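Local coordinates for protein probable aminotransferase (Pseudomonas aeruginosa, PDB 5YKR) that belongs to the class-III aminotransferases, a family of pyridoxal-phosphate-dependent enzymes, and carries its pyridoxal-phosphate cofactor covalently attached to the protein, at residues A[52-57]-A[413-418]; A[80-85]-A[432-437]; A[420-425]-A[442-447]. One frame throughout, in Å; residues are numbered along the deposited sequence.

Contact 1: A[52-57]-A[413-418]; sequences QWPGNC and LHLYLL
The loop 52-57 runs past the last turns of helix 407-418, coming nearest where the CA atoms of Pro54 and Leu415 lie 5.5 Å apart; no hydrogen bond joins the two backbones. Pro54 has the largest share of the contact. Its ring points at the helix, CG resting 3.8 Å from His414 CB and equally close to Leu415 N, while Pro54 CB meets Leu415 CB at 4.0 Å. The His414 side chain crosses the proline at about a right angle and touches it through CB; the imidazole ND1 is hydrogen-bonded to Glu410 O. Leu415 has CG anti to its backbone N (chi1 -173°), which carries CD1 along the loop to 3.9 Å from Gly55 N. One turn on, Leu418 CD1 approaches the six-membered ring of Trp53 obliquely, 4.3 Å from CE3. The indole NE1 donates to Met111 O of the second subunit, so the same side chain faces both the helix and the dimer interface. Helix 9-26 covers Leu415 with Leu20 and Phe23. No hydrogen bond crosses the contact, which is made largely by apolar side chains, and the buried Gly55 N has no polar partner in the model.

Contact 2: A[80-85]-A[432-437]; sequences FALGDS and LTCPAT
Phe80 O accepts the one hydrogen bond between the segments, from Leu432 N at 3.1 Å. The bond lies in the carbonyl plane and uses a lone pair, with a C=O...N angle of 136°. It joins the loop leaving strand 76-79 to the end of strand 430-432, where the chain enters a type I beta turn, Cys434 to Thr437, ahead of helix 439-456. The Phe80 ring lies beside this exit: CD1 is 3.4 Å from Leu432 O, Thr433 CG2 sits at the ring edge, and Thr437 CG2 comes obliquely to 3.8 Å from CE1. Two residues on, Leu82 inserts a single methyl, CD1, that touches Leu432 O and also reaches Cys434 CB at 3.9 Å. Leu432, with CG anti to its backbone N (chi1 -173°), extends CD2 to Ser85, 3.7 Å from OG.

Second-shell bonds and packing surround these groups. Asp79 OD1 accepts from the backbone N of both Ala81 and Leu82, holding the start of the loop, and Ser85 OG is bonded to Arg385 NH1. Thr433 OG1 is bonded to Met355 O, and Leu362 of helix 349-372 packs on Phe80. Within the turn, Thr437 N bonds to Cys434 O, and the Thr437 side chain bridges back to the turn's first residue: Cys434 N donates to Thr437 OG1 over 2.9 Å, nearly straight at 172°.

Contact 3: A[420-425]-A[442-447]; sequences RGVLLT and VELHDR
The short strand 422-423 and the residues flanking it pass beside helix 439-456, with Val422 and His445 nearest at 6.6 Å between CA atoms and no hydrogen bond between the segments. A Schellman motif leads into the strand: Gly421, at positive phi, is its C-prime residue and ends helix 407-418, with Val422 N bonded to Leu417 O and Gly421 N to Leu418 O. The strand then pairs in parallel with strand 76-79 at the margin of a four-stranded mixed sheet, which helix 439-456 meets through Leu444 and His445.

The side chains of Val422 and Leu444 run antiparallel alongside each other. Val422 CG2 is 3.7 Å from Leu444 CD2 and 3.8 Å from Leu444 CG, placing one methyl against the leucine's branch point and one of its methyls. The other branch, CG1, approaches the His445 ring at its edge, 4.4 Å from CD2. The imidazole comes within range because CG stands anti to its backbone N (chi1 173°), swinging the ring from the helix toward the strand. The Leu424 side chain crosses that of His445 at about a right angle, its CD2 oblique to the ring.

Leu417 of helix 407-418 touches Val422, Leu424 and His445, filling in between strand and helix, while Leu362 of helix 349-372 also packs on His445. The Arg420 CB points toward helix 439-456, but its guanidinium forms a salt bridge with Glu19. Just past the strand, Leu424 CD2 stops 4.1 Å from His445 CD2.

Overall arrangement
From the N terminus, the chain passes through 52-57, then 80-85 after strand 76-79, and meets them again near its C-terminal end. Contact 1 closes the first long loop at helix 407-418; contact 2 closes the second at the end of strand 430-432, and the two cross because their segments alternate. Contact 3 is local, linking 420-425 to helix 439-456; it follows contact 1 in series and crosses contact 2. Segment 420-425 is the shared neighbour: Phe80 N bonds to Leu423 O, and Trp53 packs on Leu424. Together they tie the small mixed sheet, three of whose strands come from early in the chain, to helices 407-418 and 439-456, with contacts 1 and 2 also touching the second subunit.

Contact 1: A[52-57]-A[413-418]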
loop_
_atom_site.group_PDB
_atom_site.type_symbol
_atom_site.label_atom_id
_atom_site.label_comp_id
_atom_site.label_asym_id
_atom_site.label_seq_id
_atom_site.Cartn_x
_atom_site.Cartn_y
_atom_site.Cartn_z
ATOM N N GLN A 52 -9.463 7.476 -16.928
ATOM C CA GLN A 52 -10.900 7.460 -16.842
ATOM C C GLN A 52 -11.513 8.818 -16.545
ATOM O O GLN A 52 -12.742 8.908 -16.419
ATOM C CB GLN A 52 -11.407 6.406 -15.804
ATOM C CG GLN A 52 -10.861 5.044 -16.172
ATOM C CD GLN A 52 -11.311 3.923 -15.298
ATOM O OE1 GLN A 52 -12.338 3.996 -14.663
ATOM N NE2 GLN A 52 -10.505 2.837 -15.294
ATOM N N TRP A 53 -10.698 9.867 -16.468
ATOM C CA TRP A 53 -11.248 11.211 -16.568
ATOM C C TRP A 53 -11.953 11.350 -17.926
ATOM O O TRP A 53 -11.600 10.731 -18.886
ATOM C CB TRP A 53 -10.150 12.235 -16.380
ATOM C CG TRP A 53 -9.628 12.370 -14.965
ATOM C CD1 TRP A 53 -8.603 11.650 -14.401
ATOM C CD2 TRP A 53 -10.029 13.304 -13.974
ATOM N NE1 TRP A 53 -8.395 12.038 -13.108
ATOM C CE2 TRP A 53 -9.237 13.069 -12.826
ATOM C CE3 TRP A 53 -10.976 14.349 -13.937
ATOM C CZ2 TRP A 53 -9.351 13.837 -11.683
ATOM C CZ3 TRP A 53 -11.103 15.088 -12.772
ATOM C CH2 TRP A 53 -10.288 14.838 -11.680
ATOM N N PRO A 54 -12.948 12.238 -18.028
ATOM C CA PRO A 54 -13.635 12.356 -19.304
ATOM C C PRO A 54 -12.716 13.291 -20.178
ATOM O O PRO A 54 -11.860 14.017 -19.674
ATOM C CB PRO A 54 -14.915 12.994 -18.895
ATOM C CG PRO A 54 -14.524 13.906 -17.792
ATOM C CD PRO A 54 -13.524 13.104 -16.998
ATOM N N GLY A 55 -12.866 13.291 -21.420
ATOM C CA GLY A 55 -11.833 13.955 -22.180
ATOM C C GLY A 55 -10.880 12.921 -22.682
ATOM O O GLY A 55 -10.809 11.784 -22.205
ATOM N N ASN A 56 -10.107 13.332 -23.639
ATOM C CA ASN A 56 -9.316 12.379 -24.362
ATOM C C ASN A 56 -7.982 12.054 -23.706
ATOM O O ASN A 56 -7.345 11.076 -24.080
ATOM C CB ASN A 56 -9.198 12.855 -25.789
ATOM C CG ASN A 56 -10.511 12.722 -26.558
ATOM O OD1 ASN A 56 -11.177 11.676 -26.505
ATOM N ND2 ASN A 56 -10.885 13.769 -27.283
ATOM N N CYS A 57 -7.630 12.779 -22.662
ATOM C CA CYS A 57 -6.470 12.422 -21.831
ATOM C C CYS A 57 -6.631 13.031 -20.454
ATOM O O CYS A 57 -7.386 13.996 -20.287
ATOM C CB CYS A 57 -5.170 12.971 -22.452
ATOM S SG CYS A 57 -5.143 14.780 -22.651
ATOM N N LEU A 413 -21.570 15.265 -18.180
ATOM C CA LEU A 413 -21.680 16.261 -17.121
ATOM C C LEU A 413 -20.305 16.611 -16.591
ATOM O O LEU A 413 -19.992 17.774 -16.382
ATOM C CB LEU A 413 -22.571 15.732 -15.985
ATOM C CG LEU A 413 -24.074 15.500 -16.251
ATOM C CD1 LEU A 413 -24.783 15.026 -15.001
ATOM C CD2 LEU A 413 -24.693 16.708 -16.823
ATOM N N HIS A 414 -19.482 15.585 -16.351
ATOM C CA HIS A 414 -18.159 15.830 -15.818
ATOM C C HIS A 414 -17.298 16.646 -16.771
ATOM O O HIS A 414 -16.586 17.562 -16.334
ATOM C CB HIS A 414 -17.429 14.539 -15.505
ATOM C CG HIS A 414 -17.892 13.818 -14.274
ATOM N ND1 HIS A 414 -19.085 13.141 -14.157
ATOM C CD2 HIS A 414 -17.254 13.619 -13.095
ATOM C CE1 HIS A 414 -19.176 12.607 -12.942
ATOM N NE2 HIS A 414 -18.074 12.866 -12.291
ATOM N N LEU A 415 -17.372 16.346 -18.067
ATOM C CA LEU A 415 -16.541 17.068 -19.028
ATOM C C LEU A 415 -17.018 18.499 -19.249
ATOM O O LEU A 415 -16.190 19.403 -19.403
ATOM C CB LEU A 415 -16.519 16.320 -20.372
ATOM C CG LEU A 415 -15.567 16.867 -21.437
ATOM C CD1 LEU A 415 -14.135 16.946 -20.923
ATOM C CD2 LEU A 415 -15.637 16.016 -22.685
ATOM N N TYR A 416 -18.332 18.705 -19.285
ATOM C CA TYR A 416 -18.885 20.067 -19.424
ATOM C C TYR A 416 -18.351 20.949 -18.299
ATOM O O TYR A 416 -17.893 22.082 -18.542
ATOM C CB TYR A 416 -20.400 19.995 -19.400
ATOM C CG TYR A 416 -21.086 21.290 -19.739
ATOM C CD1 TYR A 416 -21.247 22.268 -18.791
ATOM C CD2 TYR A 416 -21.553 21.535 -21.038
ATOM C CE1 TYR A 416 -21.909 23.451 -19.076
ATOM C CE2 TYR A 416 -22.190 22.718 -21.342
ATOM C CZ TYR A 416 -22.343 23.683 -20.339
ATOM O OH TYR A 416 -22.971 24.865 -20.619
ATOM N N LEU A 417 -18.356 20.426 -17.072
ATOM C CA LEU A 417 -17.843 21.177 -15.933
ATOM C C LEU A 417 -16.333 21.389 -16.024
ATOM O O LEU A 417 -15.823 22.489 -15.781
ATOM C CB LEU A 417 -18.263 20.535 -14.616
ATOM C CG LEU A 417 -19.525 21.145 -14.051
ATOM C CD1 LEU A 417 -20.729 20.859 -14.931
ATOM C CD2 LEU A 417 -19.833 20.670 -12.680
ATOM N N LEU A 418 -15.608 20.339 -16.387
ATOM C CA LEU A 418 -14.128 20.436 -16.503
ATOM C C LEU A 418 -13.710 21.536 -17.477
ATOM O O LEU A 418 -12.866 22.394 -17.179
ATOM C CB LEU A 418 -13.556 19.066 -16.913
ATOM C CG LEU A 418 -12.038 18.954 -17.035
ATOM C CD1 LEU A 418 -11.597 17.495 -16.795
ATOM C CD2 LEU A 418 -11.458 19.515 -18.334
#

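Contact 2: A[80-85]-A[432-437]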
loop_
_atom_site.group_PDB
_atom_site.type_symbol
_atom_site.label_atom_id
_atom_site.label_comp_id
_atom_site.label_asym_id
_atom_site.label_seq_id
_atom_site.Cartn_x
_atom_site.Cartn_y
_atom_site.Cartn_z
ATOM N N PHE A 80 -13.460 20.060 -6.710
ATOM C CA PHE A 80 -14.353 19.289 -5.855
ATOM C C PHE A 80 -14.068 17.767 -5.859
ATOM O O PHE A 80 -14.770 16.983 -5.210
ATOM C CB PHE A 80 -15.840 19.540 -6.256
ATOM C CG PHE A 80 -16.364 20.912 -5.927
ATOM C CD1 PHE A 80 -16.741 21.217 -4.648
ATOM C CD2 PHE A 80 -16.393 21.914 -6.870
ATOM C CE1 PHE A 80 -17.220 22.463 -4.316
ATOM C CE2 PHE A 80 -16.874 23.181 -6.538
ATOM C CZ PHE A 80 -17.297 23.431 -5.287
ATOM N N ALA A 81 -13.053 17.388 -6.639
ATOM C CA ALA A 81 -12.578 15.992 -6.715
ATOM C C ALA A 81 -11.575 15.653 -5.616
ATOM O O ALA A 81 -11.629 14.576 -5.002
ATOM C CB ALA A 81 -11.926 15.775 -8.072
ATOM N N LEU A 82 -10.660 16.607 -5.387
ATOM C CA LEU A 82 -9.714 16.561 -4.248
ATOM C C LEU A 82 -8.995 15.206 -4.188
ATOM O O LEU A 82 -8.990 14.511 -3.149
ATOM C CB LEU A 82 -10.416 16.921 -2.952
ATOM C CG LEU A 82 -10.954 18.353 -2.911
ATOM C CD1 LEU A 82 -11.764 18.591 -1.634
ATOM C CD2 LEU A 82 -9.809 19.370 -3.021
ATOM N N GLY A 83 -8.409 14.818 -5.322
ATOM C CA GLY A 83 -7.617 13.577 -5.341
ATOM C C GLY A 83 -8.464 12.336 -5.126
ATOM O O GLY A 83 -8.014 11.340 -4.596
ATOM N N ASP A 84 -9.697 12.380 -5.595
ATOM C CA ASP A 84 -10.698 11.341 -5.287
ATOM C C ASP A 84 -10.773 11.085 -3.801
ATOM O O ASP A 84 -10.716 9.940 -3.345
ATOM C CB ASP A 84 -10.446 10.061 -6.097
ATOM C CG ASP A 84 -11.582 9.110 -6.028
ATOM O OD1 ASP A 84 -12.767 9.595 -6.174
ATOM O OD2 ASP A 84 -11.329 7.897 -5.905
ATOM N N SER A 85 -10.826 12.198 -3.046
ATOM C CA SER A 85 -10.882 12.203 -1.585
ATOM C C SER A 85 -9.508 12.044 -0.880
ATOM O O SER A 85 -9.424 12.281 0.313
ATOM C CB SER A 85 -11.961 11.247 -1.041
ATOM O OG SER A 85 -13.159 11.493 -1.737
ATOM N N LEU A 432 -17.010 17.243 -3.129
ATOM C CA LEU A 432 -16.507 17.265 -1.783
ATOM C C LEU A 432 -15.995 18.681 -1.479
ATOM O O LEU A 432 -15.223 19.245 -2.273
ATOM C CB LEU A 432 -15.342 16.225 -1.724
ATOM C CG LEU A 432 -14.729 15.940 -0.355
ATOM C CD1 LEU A 432 -15.716 15.450 0.721
ATOM C CD2 LEU A 432 -13.639 14.938 -0.582
ATOM N N THR A 433 -16.386 19.212 -0.334
ATOM C CA THR A 433 -15.898 20.518 0.111
ATOM C C THR A 433 -14.746 20.351 1.099
ATOM O O THR A 433 -14.628 19.324 1.758
ATOM C CB THR A 433 -17.021 21.336 0.775
ATOM O OG1 THR A 433 -17.486 20.636 1.919
ATOM C CG2 THR A 433 -18.160 21.545 -0.177
ATOM N N CYS A 434 -13.871 21.356 1.130
ATOM C CA CYS A 434 -12.748 21.402 2.046
ATOM C C CYS A 434 -12.691 22.775 2.705
ATOM O O CYS A 434 -13.455 23.669 2.333
ATOM C CB CYS A 434 -11.432 21.071 1.318
ATOM S SG CYS A 434 -10.871 22.270 0.151
ATOM N N PRO A 435 -11.787 22.966 3.668
ATOM C CA PRO A 435 -11.750 24.288 4.337
ATOM C C PRO A 435 -11.468 25.462 3.413
ATOM O O PRO A 435 -11.904 26.574 3.720
ATOM C CB PRO A 435 -10.634 24.111 5.368
ATOM C CG PRO A 435 -10.673 22.682 5.688
ATOM C CD PRO A 435 -10.945 21.995 4.372
ATOM N N ALA A 436 -10.782 25.203 2.276
ATOM C CA ALA A 436 -10.454 26.242 1.299
ATOM C C ALA A 436 -11.583 26.515 0.258
ATOM O O ALA A 436 -11.504 27.498 -0.496
ATOM C CB ALA A 436 -9.176 25.908 0.582
ATOM N N THR A 437 -12.615 25.669 0.220
ATOM C CA THR A 437 -13.742 25.909 -0.694
ATOM C C THR A 437 -14.447 27.220 -0.314
ATOM O O THR A 437 -14.576 27.546 0.887
ATOM C CB THR A 437 -14.737 24.739 -0.686
ATOM O OG1 THR A 437 -13.985 23.500 -0.805
ATOM C CG2 THR A 437 -15.791 24.900 -1.795
#

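Contact 3: A[420-425]-A[442-447]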
loop_
_atom_site.group_PDB
_atom_site.type_symbol
_atom_site.label_atom_id
_atom_site.label_comp_id
_atom_site.label_asym_id
_atom_site.label_seq_id
_atom_site.Cartn_x
_atom_site.Cartn_y
_atom_site.Cartn_z
ATOM N N ARG A 420 -15.118 24.138 -18.209
ATOM C CA ARG A 420 -15.497 25.456 -17.696
ATOM C C ARG A 420 -14.974 25.687 -16.277
ATOM O O ARG A 420 -15.443 26.552 -15.556
ATOM C CB ARG A 420 -17.025 25.629 -17.811
ATOM C CG ARG A 420 -17.486 25.705 -19.265
ATOM C CD ARG A 420 -18.984 25.454 -19.392
ATOM N NE ARG A 420 -19.377 25.388 -20.795
ATOM C CZ ARG A 420 -19.160 24.375 -21.614
ATOM N NH1 ARG A 420 -18.496 23.289 -21.195
ATOM N NH2 ARG A 420 -19.528 24.443 -22.894
ATOM N N GLY A 421 -13.923 24.922 -15.902
ATOM C CA GLY A 421 -13.144 25.237 -14.706
ATOM C C GLY A 421 -13.591 24.613 -13.380
ATOM O O GLY A 421 -13.246 25.142 -12.301
ATOM N N VAL A 422 -14.304 23.485 -13.424
ATOM C CA VAL A 422 -14.702 22.778 -12.205
ATOM C C VAL A 422 -14.322 21.289 -12.366
ATOM O O VAL A 422 -14.771 20.619 -13.320
ATOM C CB VAL A 422 -16.183 22.905 -11.913
ATOM C CG1 VAL A 422 -16.576 21.989 -10.769
ATOM C CG2 VAL A 422 -16.559 24.364 -11.620
ATOM N N LEU A 423 -13.509 20.776 -11.453
ATOM C CA LEU A 423 -13.185 19.357 -11.435
ATOM C C LEU A 423 -14.057 18.571 -10.455
ATOM O O LEU A 423 -14.154 18.901 -9.283
ATOM C CB LEU A 423 -11.705 19.162 -11.002
ATOM C CG LEU A 423 -10.668 19.780 -11.914
ATOM C CD1 LEU A 423 -9.267 19.684 -11.334
ATOM C CD2 LEU A 423 -10.723 19.146 -13.279
ATOM N N LEU A 424 -14.598 17.492 -10.955
ATOM C CA LEU A 424 -15.345 16.510 -10.196
ATOM C C LEU A 424 -14.665 15.166 -10.403
ATOM O O LEU A 424 -14.210 14.850 -11.521
ATOM C CB LEU A 424 -16.783 16.410 -10.696
ATOM C CG LEU A 424 -17.521 17.719 -10.511
ATOM C CD1 LEU A 424 -18.761 17.691 -11.385
ATOM C CD2 LEU A 424 -17.864 17.946 -9.072
ATOM N N THR A 425 -14.606 14.339 -9.366
ATOM C CA THR A 425 -13.967 13.058 -9.518
ATOM C C THR A 425 -14.662 12.223 -10.568
ATOM O O THR A 425 -15.898 12.198 -10.611
ATOM C CB THR A 425 -13.837 12.320 -8.202
ATOM O OG1 THR A 425 -13.103 11.109 -8.432
ATOM C CG2 THR A 425 -15.177 11.976 -7.581
ATOM N N VAL A 442 -18.887 27.057 -5.046
ATOM C CA VAL A 442 -20.149 26.323 -5.045
ATOM C C VAL A 442 -21.131 26.933 -6.061
ATOM O O VAL A 442 -21.798 26.192 -6.811
ATOM C CB VAL A 442 -20.747 26.280 -3.641
ATOM C CG1 VAL A 442 -22.139 25.688 -3.670
ATOM C CG2 VAL A 442 -19.852 25.500 -2.709
ATOM N N GLU A 443 -21.208 28.259 -6.103
ATOM C CA GLU A 443 -22.086 28.911 -7.067
ATOM C C GLU A 443 -21.683 28.586 -8.501
ATOM O O GLU A 443 -22.558 28.389 -9.376
ATOM C CB GLU A 443 -22.109 30.445 -6.791
ATOM C CG GLU A 443 -22.772 30.785 -5.464
ATOM C CD GLU A 443 -22.375 32.148 -4.814
ATOM O OE1 GLU A 443 -21.747 33.047 -5.461
ATOM O OE2 GLU A 443 -22.712 32.329 -3.609
ATOM N N LEU A 444 -20.386 28.526 -8.765
ATOM C CA LEU A 444 -19.923 28.170 -10.114
ATOM C C LEU A 444 -20.341 26.743 -10.453
ATOM O O LEU A 444 -20.902 26.476 -11.534
ATOM C CB LEU A 444 -18.416 28.345 -10.249
ATOM C CG LEU A 444 -17.785 27.958 -11.599
ATOM C CD1 LEU A 444 -18.346 28.827 -12.737
ATOM C CD2 LEU A 444 -16.288 28.082 -11.550
ATOM N N HIS A 445 -20.064 25.797 -9.570
ATOM C CA HIS A 445 -20.576 24.435 -9.773
ATOM C C HIS A 445 -22.059 24.433 -10.119
ATOM O O HIS A 445 -22.503 23.757 -11.063
ATOM C CB HIS A 445 -20.331 23.601 -8.499
ATOM C CG HIS A 445 -20.971 22.239 -8.546
ATOM N ND1 HIS A 445 -22.261 21.964 -8.115
ATOM C CD2 HIS A 445 -20.466 21.064 -8.984
ATOM C CE1 HIS A 445 -22.527 20.687 -8.317
ATOM N NE2 HIS A 445 -21.437 20.111 -8.816
ATOM N N ASP A 446 -22.833 25.121 -9.307
ATOM C CA ASP A 446 -24.295 25.100 -9.416
ATOM C C ASP A 446 -24.739 25.619 -10.779
ATOM O O ASP A 446 -25.599 24.998 -11.445
ATOM C CB ASP A 446 -24.922 25.937 -8.295
ATOM C CG ASP A 446 -26.386 25.660 -8.141
ATOM O OD1 ASP A 446 -26.728 24.487 -7.856
ATOM O OD2 ASP A 446 -27.209 26.581 -8.370
ATOM N N ARG A 447 -24.171 26.766 -11.182
ATOM C CA ARG A 447 -24.503 27.378 -12.469
ATOM C C ARG A 447 -24.144 26.479 -13.642
ATOM O O ARG A 447 -24.938 26.300 -14.581
ATOM C CB ARG A 447 -23.822 28.755 -12.653
ATOM C CG ARG A 447 -24.255 29.806 -11.662
ATOM C CD ARG A 447 -23.750 31.139 -12.060
ATOM N NE ARG A 447 -22.307 31.225 -12.204
ATOM C CZ ARG A 447 -21.475 31.616 -11.241
ATOM N NH1 ARG A 447 -21.929 31.950 -10.029
ATOM N NH2 ARG A 447 -20.185 31.711 -11.501
#